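Local coordinates for protein galactose-1-phosphate uridylyltransferase (Pyrobaculum aerophilum str. IM2, PDB 6K9Z) that binds zinc, iron(III) and UDP and probably transfers uridylyl groups between UDP-glucose and hexose 1-phosphates such as galactose 1-phosphate, at residues R210-L215 against D220-D225; T104-A109 against A120-F125. The protein carries 1 engineered substitution. One frame throughout, in Å; residues are numbered along the deposited sequence.

Contact 1: R210-L215 against D220-D225; sequences RHRSLL and DEEVAD. With ZN (zinc ion), chain D.
R212 and R210 meet the carboxylate of E222 differently. R212 makes the directed bond: its NE gives a hydrogen to E222 OE2 at 3.0 Å, nearly straight at 168° and close to the guanidinium plane, landing on the syn lone pair. NE and NH2 also lean on OE1, but both bonds are weak, and the two flat groups are turned 66° apart, so this is not a coplanar two-pronged pair. A bend at chi2 (-68°) folds the R212 chain so that its NE edge meets the acid. R210 instead turns a face of its guanidinium toward OE1 of the acid: its NH1 packs on E222 CG at 3.4 Å, and its NE stands a long 3.6 Å from E222 OE2, an attraction of charges alone, since OE2 lies well out of the guanidinium plane. R210 NH1 has its own acceptor in N189. R212 NH2 sits above one face of the R210 guanidinium. A water accepts from R210 N and donates to E222 OE2 at 2.9 Å, while OE1 takes the backbone NH of T219, just ahead of the helix. Between the two arginines, H211 turns the other way and binds zinc through ND1 at 2.1 Å, in the site completed by C170, C173 and H264. Replacing R212 by an alanine would probably leave the buried carboxylate without its straight charged bond and less firmly fixed in rotation. With two positive groups, a water and a backbone NH around it, E222 is likely to stay ionised, joining the zinc-ligand loop to the first turn of helix 220-240.

Contact 2: T104-A109 against A120-F125; sequences TAVAEA and AYFLFF
V106 reaches from the helix to the two phenylalanines F122 and F124, and here the packing is tight. Its CG1 touches F122 CE1 at 3.7 Å and also lies over the face of F124, a CH-pi contact at 4.3 Å from the ring centroid and 18° off the normal. The other branch, CG2, meets F124 at CE1, 4.0 Å away. V106 can serve both rings because CG1 stands opposite its backbone N (chi1 172°), with CG2 alongside that nitrogen. F122 pushes its far end up to the helix backbone, where CZ comes within 3.5 Å of V106 O.

Helical residues 104-109 run nearly antiparallel to strand residues 121-125, at 160° and with their axes 10.6 Å apart at closest; helix 96-114 thus covers one side of the half-barrel sheet. As in any extended strand, successive side chains alternate: F122 and F124 go to the helix, while L123 and F125 go to the other side and pack on A289 and G284 of the second subunit. Where the strand begins, A120 and Y121 both face L146 in a classic beta bulge.

The side chain of partly exposed A109 is the slack part: its CB stays 4.1 Å from F122 CE2, although its backbone C comes to 3.8 Å of the same atom. That side chain also touches I47 of strand 46-49. E108, one residue earlier, starts away from the strand and is exposed.

How the contacts relate
Following the chain from the N terminus, helix 96-114 comes first; ten residues intervene, the first half still helix, before the chain returns in strand 121-128 and closes contact 2. The chain then passes through strand 140-146 and on to strand 202-208, after which contact 1 closes a shorter loop, with four residues between 210-215 and 220-225. The two are in series, neither nested nor crossed, contact 2 in the N-terminal half of the chain and contact 1 in the C-terminal half. They still touch, their centres 13 Å apart: L215 CD2 packs on V106 CG1 at 3.8 Å and on A107, and V223 lies near T104. Together with the salt bridge from D220 to K100, this joins helix 96-114 to helix 220-240.

Contact 1: R210-L215 against D220-D225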
loop_
_atom_site.group_PDB
_atom_site.type_symbol
_atom_site.label_atom_id
_atom_site.label_comp_id
_atom_site.label_asym_id
_atom_site.label_seq_id
_atom_site.Cartn_x
_atom_site.Cartn_y
_atom_site.Cartn_z
ATOM N N ARG A 210 -29.344 -0.282 -3.005
ATOM C CA ARG A 210 -29.893 -1.453 -2.295
ATOM C C ARG A 210 -28.737 -2.184 -1.628
ATOM O O ARG A 210 -27.660 -2.212 -2.212
ATOM C CB ARG A 210 -30.728 -2.332 -3.232
ATOM C CG ARG A 210 -32.137 -1.789 -3.419
ATOM C CD ARG A 210 -32.952 -2.757 -4.256
ATOM N NE ARG A 210 -32.531 -2.481 -5.625
ATOM C CZ ARG A 210 -33.120 -2.927 -6.730
ATOM N NH1 ARG A 210 -32.636 -2.562 -7.908
ATOM N NH2 ARG A 210 -34.173 -3.731 -6.649
ATOM N N HIS A 211 -28.964 -2.690 -0.425
ATOM C CA HIS A 211 -27.927 -3.506 0.269
ATOM C C HIS A 211 -27.701 -4.763 -0.560
ATOM O O HIS A 211 -28.614 -5.619 -0.656
ATOM C CB HIS A 211 -28.323 -3.853 1.705
ATOM C CG HIS A 211 -27.258 -4.626 2.422
ATOM N ND1 HIS A 211 -26.257 -4.004 3.194
ATOM C CD2 HIS A 211 -27.016 -5.965 2.452
ATOM C CE1 HIS A 211 -25.497 -4.985 3.720
ATOM N NE2 HIS A 211 -25.932 -6.181 3.267
ATOM N N ARG A 212 -26.520 -4.866 -1.168
ATOM C CA ARG A 212 -26.046 -6.087 -1.843
ATOM C C ARG A 212 -24.645 -6.354 -1.313
ATOM O O ARG A 212 -23.903 -5.358 -1.157
ATOM C CB ARG A 212 -25.948 -5.832 -3.334
ATOM C CG ARG A 212 -27.243 -5.333 -3.976
ATOM C CD ARG A 212 -28.292 -6.357 -3.994
ATOM N NE ARG A 212 -29.402 -5.975 -4.886
ATOM C CZ ARG A 212 -30.584 -6.559 -4.864
ATOM N NH1 ARG A 212 -30.834 -7.483 -3.957
ATOM N NH2 ARG A 212 -31.541 -6.198 -5.697
ATOM N N SER A 213 -24.294 -7.611 -1.083
ATOM C CA SER A 213 -22.926 -7.946 -0.611
ATOM C C SER A 213 -22.129 -8.796 -1.601
ATOM O O SER A 213 -20.873 -8.864 -1.414
ATOM C CB SER A 213 -22.992 -8.614 0.751
ATOM O OG SER A 213 -23.891 -9.693 0.746
ATOM N N LEU A 214 -22.767 -9.455 -2.572
ATOM C CA LEU A 214 -22.069 -10.227 -3.621
ATOM C C LEU A 214 -22.463 -9.658 -4.973
ATOM O O LEU A 214 -23.621 -9.328 -5.183
ATOM C CB LEU A 214 -22.388 -11.727 -3.578
ATOM C CG LEU A 214 -21.948 -12.501 -2.348
ATOM C CD1 LEU A 214 -22.569 -13.902 -2.411
ATOM C CD2 LEU A 214 -20.441 -12.566 -2.194
ATOM N N LEU A 215 -21.490 -9.610 -5.891
ATOM C CA LEU A 215 -21.729 -9.184 -7.283
ATOM C C LEU A 215 -22.859 -10.025 -7.885
ATOM O O LEU A 215 -23.589 -9.552 -8.778
ATOM C CB LEU A 215 -20.412 -9.359 -8.058
ATOM C CG LEU A 215 -20.419 -8.866 -9.505
ATOM C CD1 LEU A 215 -20.482 -7.354 -9.565
ATOM C CD2 LEU A 215 -19.190 -9.381 -10.227
ATOM N N ASP A 220 -30.270 -7.620 -13.438
ATOM C CA ASP A 220 -29.802 -7.162 -14.760
ATOM C C ASP A 220 -29.845 -5.631 -14.826
ATOM O O ASP A 220 -28.880 -5.000 -15.374
ATOM C CB ASP A 220 -30.659 -7.734 -15.880
ATOM C CG ASP A 220 -30.008 -7.452 -17.211
ATOM O OD1 ASP A 220 -28.963 -8.093 -17.481
ATOM O OD2 ASP A 220 -30.511 -6.554 -17.955
ATOM N N GLU A 221 -30.891 -5.050 -14.269
ATOM C CA GLU A 221 -31.036 -3.580 -14.252
ATOM C C GLU A 221 -29.889 -2.950 -13.434
ATOM O O GLU A 221 -29.373 -1.862 -13.778
ATOM C CB GLU A 221 -32.365 -3.225 -13.604
ATOM C CG GLU A 221 -32.758 -1.796 -13.868
ATOM C CD GLU A 221 -33.183 -1.502 -15.308
ATOM O OE1 GLU A 221 -33.467 -2.493 -16.065
ATOM O OE2 GLU A 221 -33.224 -0.265 -15.688
ATOM N N GLU A 222 -29.612 -3.518 -12.265
ATOM C CA GLU A 222 -28.510 -3.011 -11.409
ATOM C C GLU A 222 -27.211 -3.103 -12.188
ATOM O O GLU A 222 -26.403 -2.193 -12.084
ATOM C CB GLU A 222 -28.486 -3.757 -10.088
ATOM C CG GLU A 222 -29.605 -3.373 -9.133
ATOM C CD GLU A 222 -29.575 -4.267 -7.917
ATOM O OE1 GLU A 222 -29.562 -5.490 -8.094
ATOM O OE2 GLU A 222 -29.352 -3.737 -6.825
ATOM N N VAL A 223 -26.995 -4.175 -12.939
ATOM C CA VAL A 223 -25.721 -4.296 -13.691
ATOM C C VAL A 223 -25.650 -3.241 -14.802
ATOM O O VAL A 223 -24.572 -2.700 -15.037
ATOM C CB VAL A 223 -25.532 -5.726 -14.195
ATOM C CG1 VAL A 223 -24.352 -5.828 -15.158
ATOM C CG2 VAL A 223 -25.343 -6.637 -12.986
ATOM N N ALA A 224 -26.738 -2.978 -15.520
ATOM C CA ALA A 224 -26.789 -1.912 -16.539
ATOM C C ALA A 224 -26.459 -0.575 -15.869
ATOM O O ALA A 224 -25.618 0.169 -16.396
ATOM C CB ALA A 224 -28.139 -1.882 -17.213
ATOM N N ASP A 225 -27.007 -0.309 -14.692
ATOM C CA ASP A 225 -26.782 0.994 -14.011
ATOM C C ASP A 225 -25.329 1.039 -13.497
ATOM O O ASP A 225 -24.757 2.142 -13.430
ATOM C CB ASP A 225 -27.854 1.211 -12.947
ATOM C CG ASP A 225 -29.185 1.731 -13.472
ATOM O OD1 ASP A 225 -29.228 2.139 -14.669
ATOM O OD2 ASP A 225 -30.164 1.606 -12.734
HETATM ZN ZN ZN D . -25.726 -2.018 3.491
HETATM O O HOH W 1 -28.962 -1.019 -5.916
#

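Contact 2: T104-A109 against A120-F125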
loop_
_atom_site.group_PDB
_atom_site.type_symbol
_atom_site.label_atom_id
_atom_site.label_comp_id
_atom_site.label_asym_id
_atom_site.label_seq_id
_atom_site.Cartn_x
_atom_site.Cartn_y
_atom_site.Cartn_z
ATOM N N THR A 104 -21.335 -8.845 -16.649
ATOM C CA THR A 104 -22.125 -10.080 -16.732
ATOM C C THR A 104 -21.188 -11.275 -16.758
ATOM O O THR A 104 -21.483 -12.238 -16.020
ATOM C CB THR A 104 -23.067 -10.080 -17.933
ATOM O OG1 THR A 104 -23.962 -8.972 -17.755
ATOM C CG2 THR A 104 -23.856 -11.364 -17.985
ATOM N N ALA A 105 -20.124 -11.215 -17.563
ATOM C CA ALA A 105 -19.167 -12.338 -17.676
ATOM C C ALA A 105 -18.445 -12.531 -16.323
ATOM O O ALA A 105 -18.189 -13.700 -15.919
ATOM C CB ALA A 105 -18.184 -12.109 -18.780
ATOM N N VAL A 106 -18.062 -11.440 -15.667
ATOM C CA VAL A 106 -17.366 -11.538 -14.351
ATOM C C VAL A 106 -18.329 -12.143 -13.324
ATOM O O VAL A 106 -17.916 -13.069 -12.595
ATOM C CB VAL A 106 -16.807 -10.193 -13.898
ATOM C CG1 VAL A 106 -16.268 -10.245 -12.484
ATOM C CG2 VAL A 106 -15.741 -9.720 -14.861
ATOM N N ALA A 107 -19.591 -11.726 -13.340
ATOM C CA ALA A 107 -20.567 -12.311 -12.404
ATOM C C ALA A 107 -20.698 -13.832 -12.690
ATOM O O ALA A 107 -20.807 -14.600 -11.733
ATOM C CB ALA A 107 -21.870 -11.570 -12.485
ATOM N N GLU A 108 -20.767 -14.240 -13.963
ATOM C CA GLU A 108 -20.972 -15.673 -14.295
ATOM C C GLU A 108 -19.785 -16.462 -13.747
ATOM O O GLU A 108 -20.005 -17.539 -13.184
ATOM C CB GLU A 108 -21.153 -15.909 -15.800
ATOM C CG GLU A 108 -22.463 -15.344 -16.306
ATOM C CD GLU A 108 -22.683 -15.367 -17.817
ATOM O OE1 GLU A 108 -21.675 -15.524 -18.597
ATOM O OE2 GLU A 108 -23.863 -15.205 -18.216
ATOM N N ALA A 109 -18.576 -15.918 -13.901
ATOM C CA ALA A 109 -17.329 -16.535 -13.386
ATOM C C ALA A 109 -17.478 -16.674 -11.867
ATOM O O ALA A 109 -17.082 -17.741 -11.333
ATOM C CB ALA A 109 -16.113 -15.730 -13.756
ATOM N N ALA A 120 -12.409 -19.150 -1.093
ATOM C CA ALA A 120 -12.849 -18.250 -0.001
ATOM C C ALA A 120 -13.246 -16.866 -0.524
ATOM O O ALA A 120 -14.079 -16.166 0.102
ATOM C CB ALA A 120 -11.766 -18.131 1.042
ATOM N N TYR A 121 -12.664 -16.424 -1.637
ATOM C CA TYR A 121 -12.796 -15.013 -2.069
ATOM C C TYR A 121 -12.660 -14.902 -3.585
ATOM O O TYR A 121 -11.803 -15.559 -4.198
ATOM C CB TYR A 121 -11.795 -14.109 -1.327
ATOM C CG TYR A 121 -12.314 -12.706 -1.301
ATOM C CD1 TYR A 121 -13.200 -12.296 -0.327
ATOM C CD2 TYR A 121 -11.947 -11.798 -2.303
ATOM C CE1 TYR A 121 -13.719 -11.014 -0.332
ATOM C CE2 TYR A 121 -12.478 -10.516 -2.324
ATOM C CZ TYR A 121 -13.392 -10.148 -1.364
ATOM O OH TYR A 121 -13.932 -8.903 -1.335
ATOM N N PHE A 122 -13.472 -14.022 -4.154
ATOM C CA PHE A 122 -13.410 -13.649 -5.577
ATOM C C PHE A 122 -12.971 -12.185 -5.599
ATOM O O PHE A 122 -13.789 -11.306 -5.264
ATOM C CB PHE A 122 -14.759 -13.916 -6.240
ATOM C CG PHE A 122 -14.784 -13.683 -7.735
ATOM C CD1 PHE A 122 -14.962 -12.400 -8.239
ATOM C CD2 PHE A 122 -14.751 -14.762 -8.613
ATOM C CE1 PHE A 122 -15.072 -12.200 -9.614
ATOM C CE2 PHE A 122 -14.900 -14.558 -9.977
ATOM C CZ PHE A 122 -15.097 -13.268 -10.477
ATOM N N LEU A 123 -11.720 -11.924 -5.993
ATOM C CA LEU A 123 -11.162 -10.559 -6.023
ATOM C C LEU A 123 -11.076 -10.097 -7.493
ATOM O O LEU A 123 -10.206 -10.611 -8.238
ATOM C CB LEU A 123 -9.772 -10.508 -5.388
ATOM C CG LEU A 123 -9.131 -9.110 -5.394
ATOM C CD1 LEU A 123 -9.874 -8.162 -4.444
ATOM C CD2 LEU A 123 -7.666 -9.182 -5.001
ATOM N N PHE A 124 -11.902 -9.124 -7.876
ATOM C CA PHE A 124 -11.865 -8.464 -9.208
ATOM C C PHE A 124 -11.148 -7.119 -9.065
ATOM O O PHE A 124 -11.544 -6.330 -8.176
ATOM C CB PHE A 124 -13.307 -8.288 -9.687
ATOM C CG PHE A 124 -13.458 -7.547 -10.976
ATOM C CD1 PHE A 124 -12.878 -8.012 -12.118
ATOM C CD2 PHE A 124 -14.295 -6.450 -11.080
ATOM C CE1 PHE A 124 -12.980 -7.331 -13.305
ATOM C CE2 PHE A 124 -14.447 -5.781 -12.295
ATOM C CZ PHE A 124 -13.772 -6.221 -13.410
ATOM N N PHE A 125 -10.149 -6.846 -9.896
ATOM C CA PHE A 125 -9.416 -5.566 -9.827
ATOM C C PHE A 125 -8.944 -5.174 -11.214
ATOM O O PHE A 125 -8.936 -6.003 -12.115
ATOM C CB PHE A 125 -8.275 -5.586 -8.810
ATOM C CG PHE A 125 -7.157 -6.527 -9.113
ATOM C CD1 PHE A 125 -7.267 -7.869 -8.785
ATOM C CD2 PHE A 125 -6.011 -6.077 -9.754
ATOM C CE1 PHE A 125 -6.213 -8.735 -9.027
ATOM C CE2 PHE A 125 -4.976 -6.945 -10.035
ATOM C CZ PHE A 125 -5.070 -8.279 -9.684
#